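Local coordinates for heme-binding protein A / AI-2 binding protein A (Helicobacter pylori SS1, PDB 6OFQ) that binds peptides in the periplasm as the substrate-binding component of an ABC transporter, probably handing them to the membrane permease for uptake, at residues A130-S135 with K139-W144; K215-N220 with I226-Q231; P338-I343 with L500-S505. All coordinates share one frame; numbering follows the deposited sequence. Where two conformers were deposited one is given.

Interaction 1. Residues A130-S135 with K139-W144; sequences AKRYYS and KSYKYW
Arg132 reaches across to the backbone of Lys139 and takes its carbonyl oxygen end-on with both terminal nitrogens. Arg132 NH2 lies 2.9 Å from Lys139 O and NH1 lies 3.0 Å from the same oxygen, which sits close to the guanidinium plane. Both nitrogens approach from one face of the Lys139 carbonyl, NH1 above its plane and NH2 tilted from it, and with N-H...O angles near 146° neither bond is straight, as expected when two donors share one acceptor. Two more carbonyls hold the rotation of the group: Arg132 NH2 also donates to Ser135 O, 2.9 Å away, while NE donates to Tyr134 O from above that carbonyl's plane. With five N-H groups, arginine suits a loop rich in backbone acceptors. Its chain, extended from CG to NE with CG anti to the backbone N (chi1 151°), carries the guanidinium to Lys139 O.

The backbone of Arg132 is held in turn by Tyr141, whose hydroxyl donates to Arg132 O at 2.7 Å, the oxygen lying at the ring edge. Tyr134 crosses Tyr141 at about a right angle, its CD2 3.5 Å from Tyr141 OH. Over one face of the Tyr134 ring runs the aliphatic part of Lys139, a CH-pi contact with CD 3.8 Å from the ring centroid; Tyr133 CD2 lies over the opposite face. Lysine's long methylene chain lies over part of the ring and bends at its last torsion, NZ making a long, weak ion pair with Asp202.

Farther out, Tyr134 OH bonds Asp45, and a water bridges Ser135 O to Lys139 N. Tyr141 centres an inverse gamma turn and is the N-cap of helix 142-147. The contact closes a short inter-helix loop, held by arginine-to-carbonyl bonds and ending at that N-cap.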
loop_
_atom_site.group_PDB
_atom_site.type_symbol
_atom_site.label_atom_id
_atom_site.label_comp_id
_atom_site.label_asym_id
_atom_site.label_seq_id
_atom_site.Cartn_x
_atom_site.Cartn_y
_atom_site.Cartn_z
ATOM N N ALA A 130 -16.624 19.676 6.294
ATOM C CA ALA A 130 -16.606 20.561 7.453
ATOM C C ALA A 130 -15.893 20.075 8.694
ATOM O O ALA A 130 -15.534 20.857 9.591
ATOM C CB ALA A 130 -18.028 20.969 7.834
ATOM N N LYS A 131 -15.625 18.765 8.718
ATOM C CA LYS A 131 -14.972 18.114 9.823
ATOM C C LYS A 131 -13.566 17.648 9.422
ATOM O O LYS A 131 -12.943 16.940 10.198
ATOM C CB LYS A 131 -15.820 16.907 10.270
ATOM C CG LYS A 131 -17.130 17.332 10.950
ATOM C CD LYS A 131 -17.907 16.104 11.371
ATOM C CE LYS A 131 -19.020 16.493 12.354
ATOM N NZ LYS A 131 -19.951 15.357 12.649
ATOM N N ARG A 132 -13.033 18.170 8.325
ATOM C CA ARG A 132 -11.703 17.772 7.860
ATOM C C ARG A 132 -10.595 17.865 8.902
ATOM O O ARG A 132 -9.553 17.173 8.762
ATOM C CB ARG A 132 -11.349 18.604 6.618
ATOM C CG ARG A 132 -9.883 18.877 6.361
ATOM C CD ARG A 132 -9.803 20.006 5.345
ATOM N NE ARG A 132 -8.394 20.223 5.136
ATOM C CZ ARG A 132 -7.639 19.591 4.253
ATOM N NH1 ARG A 132 -8.171 18.689 3.443
ATOM N NH2 ARG A 132 -6.348 19.859 4.168
ATOM N N TYR A 133 -10.753 18.792 9.853
ATOM C CA TYR A 133 -9.848 19.029 10.983
ATOM C C TYR A 133 -8.659 19.885 10.575
ATOM O O TYR A 133 -8.481 21.015 11.085
ATOM C CB TYR A 133 -9.427 17.732 11.684
ATOM C CG TYR A 133 -8.539 17.957 12.882
ATOM C CD1 TYR A 133 -9.113 18.283 14.111
ATOM C CD2 TYR A 133 -7.152 17.823 12.763
ATOM C CE1 TYR A 133 -8.289 18.468 15.229
ATOM C CE2 TYR A 133 -6.319 18.032 13.870
ATOM C CZ TYR A 133 -6.914 18.390 15.080
ATOM O OH TYR A 133 -6.130 18.488 16.212
ATOM N N TYR A 134 -7.825 19.361 9.683
ATOM C CA TYR A 134 -6.659 20.065 9.177
ATOM C C TYR A 134 -7.104 21.300 8.404
ATOM O O TYR A 134 -8.159 21.362 7.825
ATOM C CB TYR A 134 -5.816 19.181 8.292
ATOM C CG TYR A 134 -5.297 17.977 9.043
ATOM C CD1 TYR A 134 -4.296 18.103 9.974
ATOM C CD2 TYR A 134 -5.699 16.702 8.707
ATOM C CE1 TYR A 134 -3.761 17.034 10.672
ATOM C CE2 TYR A 134 -5.220 15.616 9.437
ATOM C CZ TYR A 134 -4.196 15.764 10.335
ATOM O OH TYR A 134 -3.686 14.708 11.022
ATOM N N SER A 135 -6.242 22.305 8.472
ATOM C CA SER A 135 -6.454 23.504 7.676
ATOM C C SER A 135 -6.507 23.203 6.208
ATOM O O SER A 135 -5.897 22.225 5.746
ATOM C CB SER A 135 -5.283 24.481 7.844
ATOM O OG SER A 135 -5.464 24.949 9.161
ATOM N N LYS A 139 -2.888 18.751 2.489
ATOM C CA LYS A 139 -3.345 17.451 3.072
ATOM C C LYS A 139 -4.659 16.990 2.445
ATOM O O LYS A 139 -5.604 17.773 2.221
ATOM C CB LYS A 139 -3.500 17.475 4.591
ATOM C CG LYS A 139 -2.219 17.719 5.373
ATOM C CD LYS A 139 -2.446 17.928 6.848
ATOM C CE LYS A 139 -1.256 17.674 7.746
ATOM N NZ LYS A 139 -0.249 18.715 7.439
ATOM N N SER A 140 -4.676 15.696 2.152
ATOM C CA SER A 140 -5.801 15.105 1.480
ATOM C C SER A 140 -6.022 13.687 2.014
ATOM O O SER A 140 -5.066 12.934 2.252
ATOM C CB SER A 140 -5.537 14.985 -0.002
ATOM O OG SER A 140 -6.649 14.375 -0.631
ATOM N N TYR A 141 -7.299 13.297 2.136
ATOM C CA TYR A 141 -7.679 11.932 2.519
ATOM C C TYR A 141 -7.775 11.092 1.278
ATOM O O TYR A 141 -8.852 10.796 0.776
ATOM C CB TYR A 141 -9.001 11.989 3.318
ATOM C CG TYR A 141 -8.865 12.722 4.664
ATOM C CD1 TYR A 141 -8.050 12.242 5.679
ATOM C CD2 TYR A 141 -9.629 13.879 4.942
ATOM C CE1 TYR A 141 -7.881 12.900 6.891
ATOM C CE2 TYR A 141 -9.560 14.471 6.205
ATOM C CZ TYR A 141 -8.686 14.005 7.151
ATOM O OH TYR A 141 -8.564 14.671 8.354
ATOM N N LYS A 142 -6.594 10.685 0.811
ATOM C CA LYS A 142 -6.453 10.103 -0.503
ATOM C C LYS A 142 -7.139 8.785 -0.738
ATOM O O LYS A 142 -7.851 8.615 -1.746
ATOM C CB LYS A 142 -4.958 9.973 -0.937
ATOM C CG LYS A 142 -4.219 11.312 -1.088
ATOM C CD LYS A 142 -2.697 11.105 -1.179
ATOM C CE LYS A 142 -1.754 12.256 -0.852
ATOM N NZ LYS A 142 -0.354 11.912 -1.237
ATOM N N TYR A 143 -6.969 7.809 0.152
ATOM C CA TYR A 143 -7.686 6.571 0.018
ATOM C C TYR A 143 -9.170 6.834 0.064
ATOM O O TYR A 143 -9.897 6.174 -0.689
ATOM C CB TYR A 143 -7.327 5.582 1.117
ATOM C CG TYR A 143 -6.222 4.565 0.791
ATOM C CD1 TYR A 143 -6.556 3.430 0.089
ATOM C CD2 TYR A 143 -4.937 4.653 1.307
ATOM C CE1 TYR A 143 -5.636 2.425 -0.176
ATOM C CE2 TYR A 143 -3.987 3.658 1.078
ATOM C CZ TYR A 143 -4.385 2.542 0.366
ATOM O OH TYR A 143 -3.452 1.533 0.227
ATOM N N TRP A 144 -9.659 7.576 1.059
ATOM C CA TRP A 144 -11.099 7.794 1.230
ATOM C C TRP A 144 -11.729 8.340 -0.059
ATOM O O TRP A 144 -12.770 7.834 -0.525
ATOM C CB TRP A 144 -11.377 8.705 2.431
ATOM C CG TRP A 144 -12.798 8.908 2.723
ATOM C CD1 TRP A 144 -13.680 9.687 2.024
ATOM C CD2 TRP A 144 -13.548 8.310 3.797
ATOM N NE1 TRP A 144 -14.937 9.547 2.564
ATOM C CE2 TRP A 144 -14.894 8.735 3.673
ATOM C CE3 TRP A 144 -13.229 7.473 4.874
ATOM C CZ2 TRP A 144 -15.902 8.299 4.518
ATOM C CZ3 TRP A 144 -14.216 7.078 5.749
ATOM C CH2 TRP A 144 -15.565 7.494 5.569
HETATM O O HOH W 1 -3.081 21.009 4.733
#

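Interaction 2. Residues K215-N220 with I226-Q231; sequences KFFLWN and ILLKNQ
Lys215 and Leu228 form an antiparallel hydrogen-bonded pair: Lys215 N donates to Leu228 O at 2.7 Å, and Leu228 N returns a bond to Lys215 O at 2.9 Å. Phe216 and Leu227 make the next, non-hydrogen-bonded pair. Then the register slips by one residue, because Phe217 and Leu218 both face Ile226 in a classic beta bulge. Ile226 O receives Phe217 N at 2.9 Å and, weakly, Leu218 N, while Ile226 N donates to Leu218 O at 2.9 Å.

The bulge turns Phe217 toward the partner strand, where its CB meets Leu228 CD1 at 3.7 Å. With CG anti to the backbone N (chi1 -179°), its ring is laid beside Ile226, CD2 3.9 Å from CG2. Branched aliphatic side chains suit this place, offering methyl groups to the aromatic carbons. Leu218 CD1 and Ile226 CD1 touch at 4.1 Å. Lys215 stretches out beyond CG past Leu228 O, and a water links its NZ to Gln231 N.

Phe216 and Leu227 point to the face opposite Lys215, Leu218, Ile226 and Leu228, where both meet Ile61 of helix 52-61. Strand 214-220 is an outermost strand of its mixed sheet; on the far side of strand 224-229 lies strand 242-247, bonded through Leu227 to Val243.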
loop_
_atom_site.group_PDB
_atom_site.type_symbol
_atom_site.label_atom_id
_atom_site.label_comp_id
_atom_site.label_asym_id
_atom_site.label_seq_id
_atom_site.Cartn_x
_atom_site.Cartn_y
_atom_site.Cartn_z
ATOM N N LYS A 215 4.174 2.422 20.704
ATOM C CA LYS A 215 3.886 3.839 20.718
ATOM C C LYS A 215 5.051 4.616 20.146
ATOM O O LYS A 215 6.185 4.110 20.118
ATOM C CB LYS A 215 3.528 4.330 22.113
ATOM C CG LYS A 215 4.659 4.142 23.097
ATOM C CD LYS A 215 4.127 4.369 24.507
ATOM C CE LYS A 215 5.229 4.002 25.490
ATOM N NZ LYS A 215 4.629 4.362 26.796
ATOM N N PHE A 216 4.767 5.805 19.644
ATOM C CA PHE A 216 5.784 6.683 19.060
ATOM C C PHE A 216 6.720 7.278 20.122
ATOM O O PHE A 216 6.212 7.690 21.169
ATOM C CB PHE A 216 5.046 7.815 18.363
ATOM C CG PHE A 216 5.882 8.857 17.722
ATOM C CD1 PHE A 216 6.384 9.926 18.443
ATOM C CD2 PHE A 216 6.095 8.846 16.361
ATOM C CE1 PHE A 216 7.136 10.936 17.832
ATOM C CE2 PHE A 216 6.774 9.880 15.730
ATOM C CZ PHE A 216 7.282 10.902 16.465
ATOM N N PHE A 217 8.007 7.291 19.784
ATOM C CA PHE A 217 8.993 8.050 20.592
ATOM C C PHE A 217 9.617 9.186 19.839
ATOM O O PHE A 217 9.725 10.298 20.387
ATOM C CB PHE A 217 10.010 7.131 21.241
ATOM C CG PHE A 217 11.012 7.838 22.098
ATOM C CD1 PHE A 217 10.612 8.339 23.322
ATOM C CD2 PHE A 217 12.291 8.012 21.648
ATOM C CE1 PHE A 217 11.514 9.032 24.107
ATOM C CE2 PHE A 217 13.191 8.717 22.430
ATOM C CZ PHE A 217 12.802 9.164 23.667
ATOM N N LEU A 218 10.115 8.979 18.638
ATOM C CA LEU A 218 10.806 10.000 17.892
ATOM C C LEU A 218 10.699 9.770 16.401
ATOM O O LEU A 218 10.642 8.602 15.975
ATOM C CB LEU A 218 12.281 9.881 18.335
ATOM C CG LEU A 218 13.425 10.587 17.677
ATOM C CD1 LEU A 218 14.556 10.403 18.668
ATOM C CD2 LEU A 218 13.821 9.828 16.427
ATOM N N TRP A 219 10.714 10.852 15.644
ATOM C CA TRP A 219 10.823 10.798 14.196
ATOM C C TRP A 219 11.852 11.824 13.736
ATOM O O TRP A 219 11.601 13.031 13.810
ATOM C CB TRP A 219 9.465 11.061 13.566
ATOM C CG TRP A 219 9.398 11.086 12.039
ATOM C CD1 TRP A 219 10.331 10.537 11.149
ATOM C CD2 TRP A 219 8.332 11.567 11.254
ATOM N NE1 TRP A 219 9.891 10.713 9.872
ATOM C CE2 TRP A 219 8.645 11.312 9.910
ATOM C CE3 TRP A 219 7.091 12.164 11.572
ATOM C CZ2 TRP A 219 7.749 11.611 8.880
ATOM C CZ3 TRP A 219 6.234 12.485 10.530
ATOM C CH2 TRP A 219 6.581 12.274 9.219
ATOM N N ASN A 220 13.018 11.383 13.288
ATOM C CA ASN A 220 13.977 12.270 12.641
ATOM C C ASN A 220 13.859 11.992 11.163
ATOM O O ASN A 220 14.161 10.887 10.667
ATOM C CB ASN A 220 15.408 12.003 13.094
ATOM C CG ASN A 220 15.677 12.333 14.563
ATOM O OD1 ASN A 220 14.920 13.062 15.176
ATOM N ND2 ASN A 220 16.742 11.781 15.118
ATOM N N ILE A 226 11.712 5.899 16.132
ATOM C CA ILE A 226 11.808 5.003 17.266
ATOM C C ILE A 226 10.420 4.732 17.807
ATOM O O ILE A 226 9.659 5.684 18.062
ATOM C CB ILE A 226 12.718 5.561 18.404
ATOM C CG1 ILE A 226 14.155 5.699 17.898
ATOM C CG2 ILE A 226 12.647 4.681 19.639
ATOM C CD1 ILE A 226 15.104 6.353 18.879
ATOM N N LEU A 227 10.089 3.449 17.901
ATOM C CA LEU A 227 8.851 2.931 18.484
ATOM C C LEU A 227 9.201 2.215 19.775
ATOM O O LEU A 227 10.163 1.431 19.801
ATOM C CB LEU A 227 8.152 1.926 17.550
ATOM C CG LEU A 227 7.897 2.499 16.164
ATOM C CD1 LEU A 227 7.353 1.387 15.243
ATOM C CD2 LEU A 227 6.986 3.717 16.153
ATOM N N LEU A 228 8.385 2.388 20.808
ATOM C CA LEU A 228 8.546 1.653 22.046
ATOM C C LEU A 228 7.364 0.741 22.315
ATOM O O LEU A 228 6.216 1.121 21.972
ATOM C CB LEU A 228 8.730 2.690 23.165
ATOM C CG LEU A 228 9.930 3.625 23.073
ATOM C CD1 LEU A 228 9.917 4.739 24.097
ATOM C CD2 LEU A 228 11.184 2.744 23.170
ATOM N N LYS A 229 7.579 -0.374 23.000
ATOM C CA LYS A 229 6.473 -1.202 23.374
ATOM C C LYS A 229 5.410 -0.462 24.133
ATOM O O LYS A 229 5.692 0.259 25.072
ATOM C CB LYS A 229 6.975 -2.423 24.136
ATOM C CG LYS A 229 5.934 -3.371 24.714
ATOM C CD LYS A 229 6.632 -4.575 25.303
ATOM C CE LYS A 229 5.667 -5.459 26.025
ATOM N NZ LYS A 229 6.222 -6.786 26.406
ATOM N N ASN A 230 4.161 -0.714 23.793
ATOM C CA ASN A 230 3.009 -0.204 24.605
ATOM C C ASN A 230 2.665 -1.298 25.602
ATOM O O ASN A 230 2.095 -2.334 25.289
ATOM C CB ASN A 230 1.812 0.033 23.693
ATOM C CG ASN A 230 0.577 0.461 24.465
ATOM O OD1 ASN A 230 0.706 0.739 25.661
ATOM N ND2 ASN A 230 -0.590 0.398 23.824
ATOM N N GLN A 231 3.036 -1.062 26.856
ATOM C CA GLN A 231 2.799 -2.063 27.899
ATOM C C GLN A 231 1.330 -2.231 28.240
ATOM O O GLN A 231 0.954 -3.269 28.783
ATOM C CB GLN A 231 3.457 -1.563 29.200
ATOM C CG GLN A 231 4.943 -1.332 29.134
ATOM C CD GLN A 231 5.780 -2.566 28.852
ATOM O OE1 GLN A 231 5.406 -3.697 29.150
ATOM N NE2 GLN A 231 6.909 -2.301 28.178
HETATM O O HOH W 2 3.684 1.634 27.741
#

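Interaction 3. Residues P338-I343 with L500-S505; sequences PFPPTI and LAYPYS
A proline-rich loop that follows strand 332-334 folds over a tyrosine of the long strand 497-510, and Tyr502 makes the contact from the strand side. Pro340 and Pro341 lie over the same face of its ring. Pro340 presents CA, 3.8 Å from the ring centroid and 20° off the normal, and Pro341 presents CD, 3.9 Å from that centroid; both are CH-pi contacts, each displaced toward the rim. On the CG side of the ring, Pro340 CB packs on Tyr502 CD1 at 3.6 Å, while Pro341 CD is equally close to Tyr502 CE2. Proline suits these positions because its compact ring and polarised C-H groups next to nitrogen or carbonyl can lie directly on an aromatic surface.

Tyr502 CG is anti to its own carbonyl carbon (chi1 -53°), which directs the ring toward the loop. Its hydroxyl comes within 3.3 Å of Phe339 O without a hydrogen bond, and is engaged instead by the backbone at Val336 N and Asn337 O. The phenol therefore meets both the residues leading into the loop and the prolines that follow.

Beyond Pro340 the chain reverses, with Ile343 N bonded to Pro340 O at 3.1 Å. Phe438 of helix 436-443 packs on Phe339 and Pro340. The whole is a type I beta turn whose first two positions are Pro340 and Pro341, with proline-aromatic CH-pi packing joining its loop to a sheet strand.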
loop_
_atom_site.group_PDB
_atom_site.type_symbol
_atom_site.label_atom_id
_atom_site.label_comp_id
_atom_site.label_asym_id
_atom_site.label_seq_id
_atom_site.Cartn_x
_atom_site.Cartn_y
_atom_site.Cartn_z
ATOM N N PRO A 338 -3.811 -6.897 -13.577
ATOM C CA PRO A 338 -3.381 -5.828 -12.656
ATOM C C PRO A 338 -3.026 -6.262 -11.258
ATOM O O PRO A 338 -2.391 -5.492 -10.558
ATOM C CB PRO A 338 -4.543 -4.864 -12.607
ATOM C CG PRO A 338 -5.235 -5.110 -13.924
ATOM C CD PRO A 338 -5.124 -6.590 -14.186
ATOM N N PHE A 339 -3.402 -7.461 -10.846
ATOM C CA PHE A 339 -3.145 -7.996 -9.506
ATOM C C PHE A 339 -2.526 -9.389 -9.616
ATOM O O PHE A 339 -2.707 -10.059 -10.631
ATOM C CB PHE A 339 -4.409 -7.962 -8.654
ATOM C CG PHE A 339 -5.510 -8.821 -9.180
ATOM C CD1 PHE A 339 -6.497 -8.323 -10.000
ATOM C CD2 PHE A 339 -5.681 -10.111 -8.711
ATOM C CE1 PHE A 339 -7.531 -9.149 -10.438
ATOM C CE2 PHE A 339 -6.688 -10.939 -9.145
ATOM C CZ PHE A 339 -7.659 -10.460 -9.966
ATOM N N PRO A 340 -1.849 -9.851 -8.569
ATOM C CA PRO A 340 -1.083 -11.102 -8.663
ATOM C C PRO A 340 -1.966 -12.339 -8.487
ATOM O O PRO A 340 -3.037 -12.265 -7.864
ATOM C CB PRO A 340 -0.047 -10.960 -7.562
ATOM C CG PRO A 340 -0.710 -10.104 -6.533
ATOM C CD PRO A 340 -1.478 -9.089 -7.369
ATOM N N PRO A 341 -1.454 -13.497 -8.936
ATOM C CA PRO A 341 -2.209 -14.742 -8.917
ATOM C C PRO A 341 -2.364 -15.364 -7.535
ATOM O O PRO A 341 -3.090 -16.352 -7.421
ATOM C CB PRO A 341 -1.464 -15.645 -9.898
ATOM C CG PRO A 341 -0.148 -15.076 -10.001
ATOM C CD PRO A 341 -0.237 -13.616 -9.766
ATOM N N THR A 342 -1.741 -14.756 -6.534
ATOM C CA THR A 342 -2.006 -15.102 -5.129
ATOM C C THR A 342 -3.383 -14.620 -4.670
ATOM O O THR A 342 -3.736 -15.030 -3.579
ATOM C CB THR A 342 -0.914 -14.500 -4.265
ATOM O OG1 THR A 342 -0.648 -13.158 -4.762
ATOM C CG2 THR A 342 0.344 -15.310 -4.413
ATOM N N ILE A 343 -4.107 -13.836 -5.442
ATOM C CA ILE A 343 -5.444 -13.419 -5.098
ATOM C C ILE A 343 -6.408 -14.173 -6.017
ATOM O O ILE A 343 -6.204 -14.298 -7.218
ATOM C CB ILE A 343 -5.538 -11.899 -5.239
ATOM C CG1 ILE A 343 -4.522 -11.201 -4.353
ATOM C CG2 ILE A 343 -6.959 -11.417 -4.935
ATOM C CD1 ILE A 343 -4.510 -9.703 -4.534
ATOM N N LEU A 500 4.571 -5.170 -15.717
ATOM C CA LEU A 500 5.980 -5.638 -15.725
ATOM C C LEU A 500 6.069 -6.921 -14.887
ATOM O O LEU A 500 6.240 -8.036 -15.429
ATOM C CB LEU A 500 6.903 -4.538 -15.202
ATOM C CG LEU A 500 6.998 -3.316 -16.106
ATOM C CD1 LEU A 500 7.742 -2.261 -15.364
ATOM C CD2 LEU A 500 7.693 -3.664 -17.406
ATOM N N ALA A 501 5.914 -6.830 -13.569
ATOM C CA ALA A 501 6.204 -8.005 -12.734
ATOM C C ALA A 501 5.324 -8.098 -11.512
ATOM O O ALA A 501 4.820 -7.115 -10.985
ATOM C CB ALA A 501 7.637 -7.930 -12.249
ATOM N N TYR A 502 5.149 -9.330 -11.013
ATOM C CA TYR A 502 4.765 -9.635 -9.649
ATOM C C TYR A 502 6.075 -9.937 -8.919
ATOM O O TYR A 502 6.492 -11.109 -8.985
ATOM C CB TYR A 502 3.795 -10.813 -9.576
ATOM C CG TYR A 502 2.587 -10.646 -10.451
ATOM C CD1 TYR A 502 1.772 -9.522 -10.342
ATOM C CD2 TYR A 502 2.285 -11.601 -11.414
ATOM C CE1 TYR A 502 0.685 -9.409 -11.193
ATOM C CE2 TYR A 502 1.221 -11.481 -12.298
ATOM C CZ TYR A 502 0.429 -10.342 -12.195
ATOM O OH TYR A 502 -0.572 -10.207 -13.102
ATOM N N PRO A 503 6.682 -8.974 -8.217
ATOM C CA PRO A 503 7.949 -9.325 -7.581
ATOM C C PRO A 503 7.728 -10.269 -6.429
ATOM O O PRO A 503 6.718 -10.168 -5.718
ATOM C CB PRO A 503 8.469 -7.986 -7.047
ATOM C CG PRO A 503 7.744 -6.952 -7.855
ATOM C CD PRO A 503 6.369 -7.534 -8.142
ATOM N N TYR A 504 8.648 -11.185 -6.236
ATOM C CA TYR A 504 8.605 -11.986 -5.035
ATOM C C TYR A 504 8.903 -11.080 -3.830
ATOM O O TYR A 504 9.580 -10.047 -3.979
ATOM C CB TYR A 504 9.739 -13.019 -5.093
ATOM C CG TYR A 504 9.622 -14.054 -6.156
ATOM C CD1 TYR A 504 8.477 -14.304 -6.853
ATOM C CD2 TYR A 504 10.734 -14.831 -6.432
ATOM C CE1 TYR A 504 8.430 -15.285 -7.842
ATOM C CE2 TYR A 504 10.715 -15.811 -7.391
ATOM C CZ TYR A 504 9.593 -16.002 -8.111
ATOM O OH TYR A 504 9.576 -16.998 -9.089
ATOM N N SER A 505 8.357 -11.406 -2.673
ATOM C CA SER A 505 8.733 -10.696 -1.443
ATOM C C SER A 505 10.061 -11.323 -1.003
ATOM O O SER A 505 10.079 -12.522 -0.703
ATOM C CB SER A 505 7.736 -10.865 -0.291
ATOM O OG SER A 505 8.212 -10.088 0.784
#

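In the fold
The three contacts follow one another along the chain without nesting or crossing. Interaction 1 closes a short loop between helices 116-127 and 142-147. Interaction 2 comes next and closes the hairpin of strands 214-220 and 224-229, at one edge of a mixed five-stranded sheet; its centre is about 25 Å from that of interaction 1. Interaction 3 spans the longest gap, 156 residues, bringing the loop after strand 332-334 against strand 497-510 near the C terminus, within the mixed sheet that contains that strand. It lies on the opposite side of the chain's centre from both others. Two contacts are thus local, while the third joins distant parts of the sequence.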